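Local atomic coordinates of AOC_like domain-containing protein (PDB entry 7DVI), a protein that acts as an exo-selective intermolecular Diels-Alderase on non-natural substrates and has an allene oxide cyclase-like barrel domain. Residues Ile97-Trp102 with Gly115-Val119. Numbering follows the deposited sequence.
Sequences IHAEGW and GYPAV. With EDO (1,2-ethanediol), chain E; EDO (1,2-ethanediol), chain F.
H98 and V119 form an antiparallel hydrogen-bonded pair. H98 N gives to V119 O at 3.0 Å, and V119 N gives to H98 O at 2.9 Å. One pair further, A99 and A118 are non-hydrogen-bonded, and their CB atoms meet at 3.9 Å. I97 CG1 lies beside the backbone N (chi1 -62°), which puts CG2 anti to N and 3.7 Å from A118 CB. E100 N then bonds to P117 O at 3.2 Å.

Beyond this the pairing changes. P117 has no N-H to give. The Y116 ring lies along the backbone of E100 and G101, with Y116 CB 3.5 Å from G101 CA. The side chain of A99 sits at the edge of that ring. Water 1 bridges W102 O and G115 N.

H98 NE2 bonds to the anti lone pair of E100 OE1 at 2.6 Å, nearly straight and in the imidazole plane. D89 holds H98 ND1, Y85 holds E100 OE2, and E88 binds Y116 OH. These partners lie on strand 82-92; strands 95-104 and 114-121 are neighbours in the same closed antiparallel barrel. The short His-carboxylate bond, with D89 behind it, fixes both side chains on one face of the barrel wall.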
loop_
_atom_site.group_PDB
_atom_site.type_symbol
_atom_site.label_atom_id
_atom_site.label_comp_id
_atom_site.label_asym_id
_atom_site.label_seq_id
_atom_site.Cartn_x
_atom_site.Cartn_y
_atom_site.Cartn_z
ATOM N N ILE A 97 15.931 0.754 5.008
ATOM C CA ILE A 97 14.448 0.716 4.899
ATOM C C ILE A 97 14.076 0.707 3.402
ATOM O O ILE A 97 14.697 1.470 2.619
ATOM C CB ILE A 97 13.806 1.911 5.608
ATOM C CG1 ILE A 97 14.105 1.908 7.107
ATOM C CG2 ILE A 97 12.294 1.981 5.330
ATOM C CD1 ILE A 97 13.805 3.226 7.775
ATOM N N HIS A 98 13.135 -0.157 3.037
ATOM C CA HIS A 98 12.462 -0.098 1.714
ATOM C C HIS A 98 11.084 0.515 1.910
ATOM O O HIS A 98 10.334 0.067 2.795
ATOM C CB HIS A 98 12.397 -1.462 1.014
ATOM C CG HIS A 98 11.632 -1.361 -0.253
ATOM N ND1 HIS A 98 12.126 -0.656 -1.307
ATOM C CD2 HIS A 98 10.367 -1.729 -0.575
ATOM C CE1 HIS A 98 11.227 -0.640 -2.283
ATOM N NE2 HIS A 98 10.134 -1.296 -1.855
ATOM N N ALA A 99 10.746 1.537 1.096
ATOM C CA ALA A 99 9.443 2.212 1.202
ATOM C C ALA A 99 8.859 2.404 -0.224
ATOM O O ALA A 99 9.627 2.632 -1.168
ATOM C CB ALA A 99 9.585 3.520 1.959
ATOM N N GLU A 100 7.574 2.139 -0.365
ATOM C CA GLU A 100 6.867 2.307 -1.649
ATOM C C GLU A 100 5.363 2.430 -1.396
ATOM O O GLU A 100 4.795 1.840 -0.421
ATOM C CB GLU A 100 7.213 1.219 -2.639
ATOM C CG GLU A 100 6.551 -0.118 -2.322
ATOM C CD GLU A 100 6.910 -1.094 -3.400
ATOM O OE1 GLU A 100 8.037 -1.566 -3.407
ATOM O OE2 GLU A 100 6.092 -1.282 -4.290
ATOM N N GLY A 101 4.721 3.218 -2.265
ATOM C CA GLY A 101 3.254 3.317 -2.255
ATOM C C GLY A 101 2.809 4.613 -2.891
ATOM O O GLY A 101 3.560 5.163 -3.708
ATOM N N TRP A 102 1.614 5.017 -2.528
ATOM C CA TRP A 102 0.800 6.014 -3.268
ATOM C C TRP A 102 0.848 7.360 -2.581
ATOM O O TRP A 102 0.695 7.429 -1.327
ATOM C CB TRP A 102 -0.646 5.547 -3.338
ATOM C CG TRP A 102 -0.849 4.342 -4.179
ATOM C CD1 TRP A 102 -1.180 3.080 -3.786
ATOM C CD2 TRP A 102 -0.748 4.305 -5.609
ATOM N NE1 TRP A 102 -1.243 2.256 -4.883
ATOM C CE2 TRP A 102 -1.050 2.993 -6.017
ATOM C CE3 TRP A 102 -0.429 5.252 -6.579
ATOM C CZ2 TRP A 102 -1.024 2.594 -7.349
ATOM C CZ3 TRP A 102 -0.428 4.858 -7.902
ATOM C CH2 TRP A 102 -0.710 3.549 -8.275
ATOM N N GLY A 115 2.724 10.103 2.289
ATOM C CA GLY A 115 3.676 8.997 2.517
ATOM C C GLY A 115 3.035 7.652 2.271
ATOM O O GLY A 115 1.882 7.589 1.747
ATOM N N TYR A 116 3.754 6.592 2.647
ATOM C CA TYR A 116 3.381 5.216 2.254
ATOM C C TYR A 116 4.163 4.216 3.113
ATOM O O TYR A 116 5.096 4.584 3.849
ATOM C CB TYR A 116 3.696 5.021 0.769
ATOM C CG TYR A 116 4.896 5.807 0.301
ATOM C CD1 TYR A 116 6.192 5.421 0.580
ATOM C CD2 TYR A 116 4.722 6.980 -0.419
ATOM C CE1 TYR A 116 7.273 6.191 0.175
ATOM C CE2 TYR A 116 5.785 7.759 -0.808
ATOM C CZ TYR A 116 7.077 7.387 -0.500
ATOM O OH TYR A 116 8.130 8.177 -0.934
ATOM N N PRO A 117 3.760 2.939 3.050
ATOM C CA PRO A 117 4.371 1.903 3.880
ATOM C C PRO A 117 5.881 1.758 3.668
ATOM O O PRO A 117 6.407 1.939 2.588
ATOM C CB PRO A 117 3.613 0.619 3.495
ATOM C CG PRO A 117 2.272 1.147 2.985
ATOM C CD PRO A 117 2.609 2.432 2.273
ATOM N N ALA A 118 6.513 1.330 4.759
ATOM C CA ALA A 118 7.954 1.113 4.860
ATOM C C ALA A 118 8.203 -0.158 5.691
ATOM O O ALA A 118 7.416 -0.446 6.601
ATOM C CB ALA A 118 8.577 2.330 5.481
ATOM N N VAL A 119 9.242 -0.883 5.322
ATOM C CA VAL A 119 9.647 -2.144 6.003
ATOM C C VAL A 119 11.145 -2.055 6.272
ATOM O O VAL A 119 11.932 -1.674 5.367
ATOM C CB VAL A 119 9.281 -3.408 5.190
ATOM C CG1 VAL A 119 9.907 -3.427 3.808
ATOM C CG2 VAL A 119 9.660 -4.682 5.957
HETATM C C1 EDO E . -4.230 -0.519 -6.124
HETATM O O1 EDO E . -3.654 0.461 -6.950
HETATM C C2 EDO E . -3.213 -1.344 -5.499
HETATM O O2 EDO E . -2.198 -0.574 -4.870
HETATM C C1 EDO F . 5.795 -4.360 -1.686
HETATM O O1 EDO F . 7.191 -4.392 -1.657
HETATM C C2 EDO F . 5.322 -5.016 -2.923
HETATM O O2 EDO F . 5.837 -6.308 -3.053
HETATM O O HOH W 1 0.402 9.611 0.509
#